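Halocarboxylic acid dehalogenase DehI (Pseudomonas putida, PDB 3BJX) probably hydrolyses the carbon-halogen bond of 2-haloalkanoic acids, releasing halide and leaving a hydroxy acid. Local coordinates at residues G128-L133 with D286-I291; K190-L195 with I217-V222; Y197-A202 with Q281-D286. One frame throughout, in Å; residues are numbered along the deposited sequence.

Interaction 1. Residues G128-L133 with D286-I291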
loop_
_atom_site.group_PDB
_atom_site.type_symbol
_atom_site.label_atom_id
_atom_site.label_comp_id
_atom_site.label_asym_id
_atom_site.label_seq_id
_atom_site.Cartn_x
_atom_site.Cartn_y
_atom_site.Cartn_z
ATOM N N GLY A 128 16.407 14.218 0.962
ATOM C CA GLY A 128 15.269 14.227 0.064
ATOM C C GLY A 128 14.146 13.273 0.411
ATOM O O GLY A 128 13.018 13.483 -0.010
ATOM N N ASN A 129 14.461 12.226 1.170
ATOM C CA ASN A 129 13.542 11.112 1.415
ATOM C C ASN A 129 12.265 11.588 2.091
ATOM O O ASN A 129 11.184 11.348 1.559
ATOM C CB ASN A 129 14.233 9.944 2.169
ATOM C CG ASN A 129 14.786 8.866 1.231
ATOM O OD1 ASN A 129 14.523 8.882 0.026
ATOM N ND2 ASN A 129 15.546 7.919 1.783
ATOM N N PRO A 130 12.388 12.315 3.233
ATOM C CA PRO A 130 11.224 12.957 3.882
ATOM C C PRO A 130 10.504 13.979 2.979
ATOM O O PRO A 130 9.258 14.103 3.035
ATOM C CB PRO A 130 11.829 13.663 5.109
ATOM C CG PRO A 130 13.314 13.745 4.854
ATOM C CD PRO A 130 13.641 12.558 3.981
ATOM N N LYS A 131 11.258 14.694 2.142
ATOM C CA LYS A 131 10.606 15.657 1.209
ATOM C C LYS A 131 9.683 14.927 0.238
ATOM O O LYS A 131 8.522 15.321 0.052
ATOM C CB LYS A 131 11.625 16.519 0.462
ATOM C CG LYS A 131 12.548 17.265 1.393
ATOM C CD LYS A 131 13.377 18.294 0.694
ATOM C CE LYS A 131 12.632 19.609 0.593
ATOM N NZ LYS A 131 13.525 20.681 0.015
ATOM N N TYR A 132 10.187 13.835 -0.338
ATOM C CA TYR A 132 9.385 12.985 -1.202
ATOM C C TYR A 132 8.198 12.344 -0.513
ATOM O O TYR A 132 7.173 12.140 -1.131
ATOM C CB TYR A 132 10.237 11.898 -1.857
ATOM C CG TYR A 132 10.949 12.374 -3.074
ATOM C CD1 TYR A 132 10.234 12.812 -4.193
ATOM C CD2 TYR A 132 12.355 12.389 -3.123
ATOM C CE1 TYR A 132 10.909 13.269 -5.335
ATOM C CE2 TYR A 132 13.022 12.818 -4.250
ATOM C CZ TYR A 132 12.300 13.271 -5.349
ATOM O OH TYR A 132 12.977 13.679 -6.465
ATOM N N LEU A 133 8.344 11.990 0.753
ATOM C CA LEU A 133 7.207 11.496 1.539
ATOM C C LEU A 133 6.052 12.511 1.606
ATOM O O LEU A 133 4.897 12.113 1.661
ATOM C CB LEU A 133 7.653 11.080 2.955
ATOM C CG LEU A 133 6.632 10.483 3.927
ATOM C CD1 LEU A 133 5.871 9.261 3.323
ATOM C CD2 LEU A 133 7.291 10.125 5.284
ATOM N N ASP A 286 9.227 3.748 4.882
ATOM C CA ASP A 286 10.122 2.636 5.242
ATOM C C ASP A 286 11.557 2.983 4.904
ATOM O O ASP A 286 12.462 2.737 5.719
ATOM C CB ASP A 286 9.784 1.348 4.481
ATOM C CG ASP A 286 8.418 0.781 4.826
ATOM O OD1 ASP A 286 7.814 1.141 5.852
ATOM O OD2 ASP A 286 7.947 -0.057 4.044
ATOM N N ILE A 287 11.763 3.505 3.685
ATOM C CA ILE A 287 13.104 3.809 3.202
ATOM C C ILE A 287 13.690 4.975 3.969
ATOM O O ILE A 287 14.877 4.943 4.312
ATOM C CB ILE A 287 13.193 4.052 1.652
ATOM C CG1 ILE A 287 12.716 2.827 0.846
ATOM C CG2 ILE A 287 14.621 4.386 1.247
ATOM C CD1 ILE A 287 13.513 1.537 1.071
ATOM N N THR A 288 12.874 5.993 4.248
ATOM C CA THR A 288 13.303 7.099 5.097
ATOM C C THR A 288 13.923 6.564 6.406
ATOM O O THR A 288 15.008 7.001 6.822
ATOM C CB THR A 288 12.163 8.153 5.400
ATOM O OG1 THR A 288 11.774 8.839 4.201
ATOM C CG2 THR A 288 12.677 9.215 6.378
ATOM N N ILE A 289 13.243 5.616 7.045
ATOM C CA ILE A 289 13.753 5.001 8.276
ATOM C C ILE A 289 15.022 4.166 8.097
ATOM O O ILE A 289 15.936 4.255 8.920
ATOM C CB ILE A 289 12.658 4.113 8.963
ATOM C CG1 ILE A 289 11.459 4.965 9.388
ATOM C CG2 ILE A 289 13.223 3.370 10.159
ATOM C CD1 ILE A 289 10.197 4.136 9.564
ATOM N N SER A 290 15.058 3.312 7.064
ATOM C CA SER A 290 16.139 2.337 6.901
ATOM C C SER A 290 17.497 3.024 6.710
ATOM O O SER A 290 18.531 2.572 7.246
ATOM C CB SER A 290 15.865 1.435 5.686
ATOM O OG SER A 290 14.800 0.525 5.906
ATOM N N ILE A 291 17.480 4.097 5.912
ATOM C CA ILE A 291 18.689 4.828 5.503
ATOM C C ILE A 291 19.176 5.746 6.609
ATOM O O ILE A 291 20.379 5.865 6.828
ATOM C CB ILE A 291 18.481 5.593 4.137
ATOM C CG1 ILE A 291 18.106 4.599 3.023
ATOM C CG2 ILE A 291 19.695 6.429 3.757
ATOM C CD1 ILE A 291 19.138 3.567 2.688
HETATM O O HOH W 1 16.504 8.422 4.815
#

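Interaction 2. Residues K190-L195 with I217-V222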
loop_
_atom_site.group_PDB
_atom_site.type_symbol
_atom_site.label_atom_id
_atom_site.label_comp_id
_atom_site.label_asym_id
_atom_site.label_seq_id
_atom_site.Cartn_x
_atom_site.Cartn_y
_atom_site.Cartn_z
ATOM N N LYS A 190 17.288 -7.274 -5.069
ATOM C CA LYS A 190 16.081 -8.040 -4.848
ATOM C C LYS A 190 15.967 -8.481 -3.387
ATOM O O LYS A 190 14.860 -8.450 -2.818
ATOM C CB LYS A 190 15.982 -9.225 -5.844
ATOM C CG LYS A 190 14.878 -10.244 -5.536
ATOM C CD LYS A 190 13.449 -9.660 -5.645
ATOM C CE LYS A 190 12.391 -10.741 -5.662
ATOM N NZ LYS A 190 10.997 -10.214 -5.376
ATOM N N ARG A 191 17.099 -8.859 -2.779
ATOM C CA ARG A 191 17.145 -9.256 -1.340
ATOM C C ARG A 191 16.760 -8.125 -0.367
ATOM O O ARG A 191 16.046 -8.348 0.622
ATOM C CB ARG A 191 18.494 -9.902 -0.966
ATOM C CG ARG A 191 18.897 -9.814 0.527
ATOM C CD ARG A 191 18.597 -11.060 1.397
ATOM N NE ARG A 191 19.252 -10.921 2.719
ATOM C CZ ARG A 191 18.769 -11.359 3.894
ATOM N NH1 ARG A 191 17.607 -12.009 3.966
ATOM N NH2 ARG A 191 19.459 -11.137 5.015
ATOM N N VAL A 192 17.200 -6.906 -0.653
ATOM C CA VAL A 192 16.900 -5.788 0.254
ATOM C C VAL A 192 15.457 -5.311 0.083
ATOM O O VAL A 192 14.795 -4.935 1.053
ATOM C CB VAL A 192 17.965 -4.655 0.163
ATOM C CG1 VAL A 192 17.928 -3.947 -1.190
ATOM C CG2 VAL A 192 17.845 -3.714 1.339
ATOM N N ALA A 193 14.963 -5.385 -1.149
ATOM C CA ALA A 193 13.567 -5.135 -1.455
ATOM C C ALA A 193 12.647 -6.164 -0.757
ATOM O O ALA A 193 11.730 -5.782 -0.034
ATOM C CB ALA A 193 13.366 -5.153 -2.960
ATOM N N ASP A 194 12.897 -7.456 -0.971
ATOM C CA ASP A 194 12.168 -8.501 -0.251
ATOM C C ASP A 194 12.278 -8.359 1.275
ATOM O O ASP A 194 11.287 -8.532 1.980
ATOM C CB ASP A 194 12.583 -9.905 -0.708
ATOM C CG ASP A 194 12.090 -10.245 -2.115
ATOM O OD1 ASP A 194 11.175 -9.561 -2.646
ATOM O OD2 ASP A 194 12.628 -11.216 -2.702
ATOM N N LEU A 195 13.459 -8.018 1.783
ATOM C CA LEU A 195 13.634 -7.777 3.230
ATOM C C LEU A 195 12.588 -6.818 3.839
ATOM O O LEU A 195 12.133 -7.021 4.955
ATOM C CB LEU A 195 15.039 -7.262 3.534
ATOM C CG LEU A 195 15.540 -7.445 4.980
ATOM C CD1 LEU A 195 16.222 -8.793 5.147
ATOM C CD2 LEU A 195 16.491 -6.322 5.363
ATOM N N ILE A 217 26.614 -5.573 3.316
ATOM C CA ILE A 217 26.815 -5.362 4.753
ATOM C C ILE A 217 25.652 -4.610 5.392
ATOM O O ILE A 217 25.134 -5.030 6.434
ATOM C CB ILE A 217 28.150 -4.601 5.019
ATOM C CG1 ILE A 217 29.350 -5.493 4.688
ATOM C CG2 ILE A 217 28.243 -4.089 6.453
ATOM C CD1 ILE A 217 30.680 -4.797 4.829
ATOM N N VAL A 218 25.222 -3.510 4.765
ATOM C CA VAL A 218 24.107 -2.731 5.334
ATOM C C VAL A 218 22.774 -3.481 5.248
ATOM O O VAL A 218 21.920 -3.323 6.127
ATOM C CB VAL A 218 24.023 -1.265 4.781
ATOM C CG1 VAL A 218 25.394 -0.556 4.912
ATOM C CG2 VAL A 218 23.492 -1.224 3.337
ATOM N N THR A 219 22.616 -4.325 4.224
ATOM C CA THR A 219 21.414 -5.161 4.089
ATOM C C THR A 219 21.392 -6.262 5.146
ATOM O O THR A 219 20.444 -6.337 5.941
ATOM C CB THR A 219 21.251 -5.771 2.645
ATOM O OG1 THR A 219 21.045 -4.725 1.682
ATOM C CG2 THR A 219 20.085 -6.768 2.568
ATOM N N ASP A 220 22.435 -7.101 5.162
ATOM C CA ASP A 220 22.424 -8.356 5.957
ATOM C C ASP A 220 22.786 -8.168 7.426
ATOM O O ASP A 220 22.412 -8.978 8.280
ATOM C CB ASP A 220 23.353 -9.432 5.347
ATOM C CG ASP A 220 22.883 -9.926 3.978
ATOM O OD1 ASP A 220 21.709 -9.707 3.600
ATOM O OD2 ASP A 220 23.697 -10.554 3.276
ATOM N N GLU A 221 23.520 -7.105 7.709
ATOM C CA GLU A 221 24.092 -6.905 9.026
ATOM C C GLU A 221 23.500 -5.705 9.751
ATOM O O GLU A 221 23.451 -5.681 11.002
ATOM C CB GLU A 221 25.620 -6.756 8.932
ATOM C CG GLU A 221 26.307 -7.743 7.985
ATOM C CD GLU A 221 27.824 -7.577 7.975
ATOM O OE1 GLU A 221 28.356 -6.989 8.950
ATOM O OE2 GLU A 221 28.489 -8.022 7.006
ATOM N N VAL A 222 23.079 -4.700 8.984
ATOM C CA VAL A 222 22.489 -3.495 9.567
ATOM C C VAL A 222 20.953 -3.551 9.498
ATOM O O VAL A 222 20.289 -3.389 10.506
ATOM C CB VAL A 222 23.072 -2.146 8.952
ATOM C CG1 VAL A 222 22.499 -0.904 9.658
ATOM C CG2 VAL A 222 24.602 -2.113 9.011
#

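Interaction 3. Residues Y197-A202 with Q281-D286. With SO4 (sulfate ion), chain K.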
loop_
_atom_site.group_PDB
_atom_site.type_symbol
_atom_site.label_atom_id
_atom_site.label_comp_id
_atom_site.label_asym_id
_atom_site.label_seq_id
_atom_site.Cartn_x
_atom_site.Cartn_y
_atom_site.Cartn_z
ATOM N N TYR A 197 9.714 -6.264 2.440
ATOM C CA TYR A 197 8.504 -6.651 1.702
ATOM C C TYR A 197 8.050 -5.552 0.763
ATOM O O TYR A 197 6.890 -5.107 0.805
ATOM C CB TYR A 197 7.393 -7.160 2.648
ATOM C CG TYR A 197 7.818 -8.433 3.337
ATOM C CD1 TYR A 197 7.759 -9.653 2.673
ATOM C CD2 TYR A 197 8.330 -8.410 4.635
ATOM C CE1 TYR A 197 8.182 -10.823 3.275
ATOM C CE2 TYR A 197 8.747 -9.584 5.261
ATOM C CZ TYR A 197 8.673 -10.789 4.569
ATOM O OH TYR A 197 9.087 -11.959 5.182
ATOM N N HIS A 198 8.986 -5.124 -0.078
ATOM C CA HIS A 198 8.775 -4.062 -1.063
ATOM C C HIS A 198 8.647 -4.647 -2.478
ATOM O O HIS A 198 9.087 -5.761 -2.734
ATOM C CB HIS A 198 9.974 -3.113 -1.050
ATOM C CG HIS A 198 9.965 -2.109 0.067
ATOM N ND1 HIS A 198 11.082 -1.376 0.412
ATOM C CD2 HIS A 198 8.982 -1.713 0.912
ATOM C CE1 HIS A 198 10.776 -0.557 1.408
ATOM N NE2 HIS A 198 9.506 -0.737 1.722
ATOM N N HIS A 199 8.054 -3.887 -3.392
ATOM C CA HIS A 199 7.819 -4.318 -4.783
ATOM C C HIS A 199 9.108 -4.227 -5.613
ATOM O O HIS A 199 9.221 -4.834 -6.684
ATOM C CB HIS A 199 6.749 -3.439 -5.422
ATOM C CG HIS A 199 7.078 -1.979 -5.351
ATOM N ND1 HIS A 199 7.068 -1.275 -4.165
ATOM C CD2 HIS A 199 7.457 -1.099 -6.308
ATOM C CE1 HIS A 199 7.422 -0.026 -4.396
ATOM N NE2 HIS A 199 7.659 0.109 -5.689
ATOM N N GLY A 200 10.059 -3.438 -5.122
ATOM C CA GLY A 200 11.319 -3.226 -5.799
ATOM C C GLY A 200 12.322 -2.491 -4.909
ATOM O O GLY A 200 12.004 -2.082 -3.769
ATOM N N PRO A 201 13.566 -2.356 -5.404
ATOM C CA PRO A 201 14.602 -1.645 -4.680
ATOM C C PRO A 201 14.495 -0.100 -4.801
ATOM O O PRO A 201 14.282 0.424 -5.885
ATOM C CB PRO A 201 15.876 -2.158 -5.337
ATOM C CG PRO A 201 15.475 -2.499 -6.703
ATOM C CD PRO A 201 14.055 -2.918 -6.672
ATOM N N ALA A 202 14.661 0.607 -3.684
ATOM C CA ALA A 202 14.607 2.079 -3.665
ATOM C C ALA A 202 15.832 2.621 -4.361
ATOM O O ALA A 202 16.866 1.933 -4.397
ATOM C CB ALA A 202 14.591 2.568 -2.240
ATOM N N GLN A 281 3.522 5.991 -0.189
ATOM C CA GLN A 281 3.516 6.549 1.186
ATOM C C GLN A 281 4.303 5.654 2.148
ATOM O O GLN A 281 5.168 6.129 2.880
ATOM C CB GLN A 281 2.094 6.741 1.711
ATOM C CG GLN A 281 1.220 7.672 0.897
ATOM C CD GLN A 281 -0.140 7.863 1.507
ATOM O OE1 GLN A 281 -1.131 7.251 1.087
ATOM N NE2 GLN A 281 -0.213 8.716 2.493
ATOM N N ARG A 282 4.011 4.352 2.115
ATOM C CA ARG A 282 4.620 3.383 3.032
ATOM C C ARG A 282 6.047 3.049 2.628
ATOM O O ARG A 282 6.898 2.821 3.490
ATOM C CB ARG A 282 3.790 2.091 3.097
ATOM C CG ARG A 282 2.542 2.162 3.924
ATOM C CD ARG A 282 1.393 2.846 3.206
ATOM N NE ARG A 282 0.221 2.921 4.070
ATOM C CZ ARG A 282 -0.835 3.686 3.839
ATOM N NH1 ARG A 282 -0.908 4.413 2.725
ATOM N NH2 ARG A 282 -1.842 3.688 4.708
ATOM N N PHE A 283 6.299 3.030 1.322
ATOM C CA PHE A 283 7.605 2.682 0.776
ATOM C C PHE A 283 8.632 3.716 1.184
ATOM O O PHE A 283 9.694 3.362 1.742
ATOM C CB PHE A 283 7.526 2.511 -0.750
ATOM C CG PHE A 283 8.851 2.164 -1.413
ATOM C CD1 PHE A 283 9.133 0.858 -1.785
ATOM C CD2 PHE A 283 9.802 3.145 -1.673
ATOM C CE1 PHE A 283 10.331 0.523 -2.393
ATOM C CE2 PHE A 283 11.015 2.826 -2.287
ATOM C CZ PHE A 283 11.276 1.510 -2.640
ATOM N N ILE A 284 8.304 4.991 0.920
ATOM C CA ILE A 284 9.158 6.130 1.275
ATOM C C ILE A 284 9.354 6.213 2.781
ATOM O O ILE A 284 10.490 6.359 3.246
ATOM C CB ILE A 284 8.594 7.491 0.826
ATOM C CG1 ILE A 284 8.104 7.468 -0.625
ATOM C CG2 ILE A 284 9.651 8.606 1.082
ATOM C CD1 ILE A 284 9.153 7.572 -1.648
ATOM N N ALA A 285 8.263 6.164 3.548
ATOM C CA ALA A 285 8.384 6.057 5.021
ATOM C C ALA A 285 9.393 4.966 5.406
ATOM O O ALA A 285 10.334 5.242 6.158
ATOM C CB ALA A 285 7.043 5.825 5.700
ATOM N N ASP A 286 9.227 3.748 4.882
ATOM C CA ASP A 286 10.122 2.636 5.242
ATOM C C ASP A 286 11.557 2.983 4.904
ATOM O O ASP A 286 12.462 2.737 5.719
ATOM C CB ASP A 286 9.784 1.348 4.481
ATOM C CG ASP A 286 8.418 0.781 4.826
ATOM O OD1 ASP A 286 7.814 1.141 5.852
ATOM O OD2 ASP A 286 7.947 -0.057 4.044
HETATM S S SO4 K . 7.570 -14.694 5.214
HETATM O O1 SO4 K . 9.032 -14.731 5.125
HETATM O O2 SO4 K . 7.146 -14.198 6.523
HETATM O O3 SO4 K . 7.060 -13.800 4.180
HETATM O O4 SO4 K . 7.024 -16.033 5.011
#

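Interaction 1. Residues G128-L133 with D286-I291
N129 and T288 lie at the closest backbone approach of a buried, nearly antiparallel helix pair, formed by helices 112-143 and 267-299. The short segments have axes 9.2 Å apart at an angle of 166°. The T288 hydroxyl sits against the base of the asparagine side chain, with T288 OG1 3.4 Å from N129 CB, and P130 N lies 3.7 Å from the same oxygen. T288 OG1 is placed anti to its own carbonyl carbon (chi1 -66°), on the side of its backbone N, where it bonds I284 O one turn earlier. The hydroxyl oxygen thus serves two ends: it bonds its own helix at I284 O and packs against N129 CB. P130 lacks an N-H, so the helix is kinked here, and the proline ring packs against A84, L87 and R88 of helix 78-90. Farther along, the N129 amide crosses the side chain of I287, with N129 ND2 3.7 Å from I287 CG2. A water links the helices: it accepts from N129 ND2 at 3.2 Å and donates to T288 O at 2.9 Å. N129 ND2 also bonds D204 OD2 of helix 203-208. With no direct hydrogen bond between the segments, cohesion rests on packing and this bridging water. The two acceptors at ND2, water and carboxylate, probably fix the rotation of the N129 amide.

Interaction 2. Residues K190-L195 with I217-V222
T219 is the first residue of 217-222 to meet V192 and its neighbours, where helix 212-223 packs on helix 183-195 with the segment axes 10.2 Å apart, and it does so with its hydroxyl, its methyl and its carbonyl. Its OG1 rests on V192, 3.4 Å from V192 CG2, the two side chains crossing at about a right angle; the hydroxyl's polar partner is L215 O, one turn back in its own helix. The methyl takes a different neighbour, T219 CG2 lying 3.9 Å from R191 CG. Even the carbonyl is used for packing, since T219 O stands 4.0 Å from L195 CD2. Next comes D220, which carries the charged part of the contact. D220 OD1 receives R191 NE at 2.9 Å with an N-H...O angle of 155°, and R191 NH2 reaches the same D220 OD1 at 3.0 Å by a more bent path. Both bonds lie in the guanidinium plane but arrive from one face of the carboxylate; the two planes are turned 57° apart. R191 gets there by bending at its second torsion (chi2 98°), and L195 CD1 lies 3.6 Å above one face of its guanidinium, displaced from the centre. From 218 to 222 the helix widens into a pi-type turn, and V222 faces helix 267-299. On helix 183-195, K190 and D194 form a salt bridge with each other and both reach the second subunit, D194 pairing with R146 there. The contact therefore has two halves: a buried packing patch around T219 and V192, and a salt bridge at its more exposed margin. Since a single oxygen takes both donors, negative charge is likely drawn toward D220 OD1, while the two bonds probably limit the turning of the guanidinium.

Interaction 3. Residues Y197-A202 with Q281-D286
Two successive histidines, H198 and H199, both lie against one phenylalanine ring, F283, in an aromatic cluster that joins the loop between helices 183-195 and 203-208 to helix 267-299. The H198 and F283 ring centroids are 4.3 Å apart with planes at 35°, and F283 CD1 sits over the centre of the imidazole. H199 meets the same ring more steeply, its CE1 3.2 Å from F283 CD1, while its NE2 bonds Y280 OH. F283 enters the loop because its CG is anti to its backbone N (chi1 179°); its edge then faces G200 O, and A202 CB lies 3.5 Å from F283 CZ. H198 NE2 donates to D286 OD2 at 2.9 Å and 156°, using the anti lone pair of a nearly coplanar carboxylate, which S236 and R228 also hold. Replacing H198 by an alanine here would probably leave D286 OD2 without this donor and open a gap beside F283. Y197, with positive phi, ends the preceding helix in a Schellman motif, and its ring makes a cation-pi contact with R244 of the second subunit. Its hydroxyl, Y197 OH, donates to sulfate O1 at 2.8 Å.

In the fold
Interactions 1 and 3 are continuous: they share D286 on helix 267-299, their centres lie 9 Å apart, and I287 CD1 packs 3.5 Å from H198 CE1. Interactions 2 and 3 join through the backbone: A193 O lies 2.8 Å from H198 N, a probable hydrogen bond into the last turn of helix 183-195 that fits the Schellman ending at Y197. Interactions 1 and 2 do not touch; their nearest atoms are about 6 Å apart and their centres 16 Å. The side chains of N129 and A202 each lie about 3 Å from a bound sulfate, probably from the crystallisation liquor, consistent with an anion-binding pocket near interactions 1 and 3. Interactions 2 and 3 also touch the second subunit.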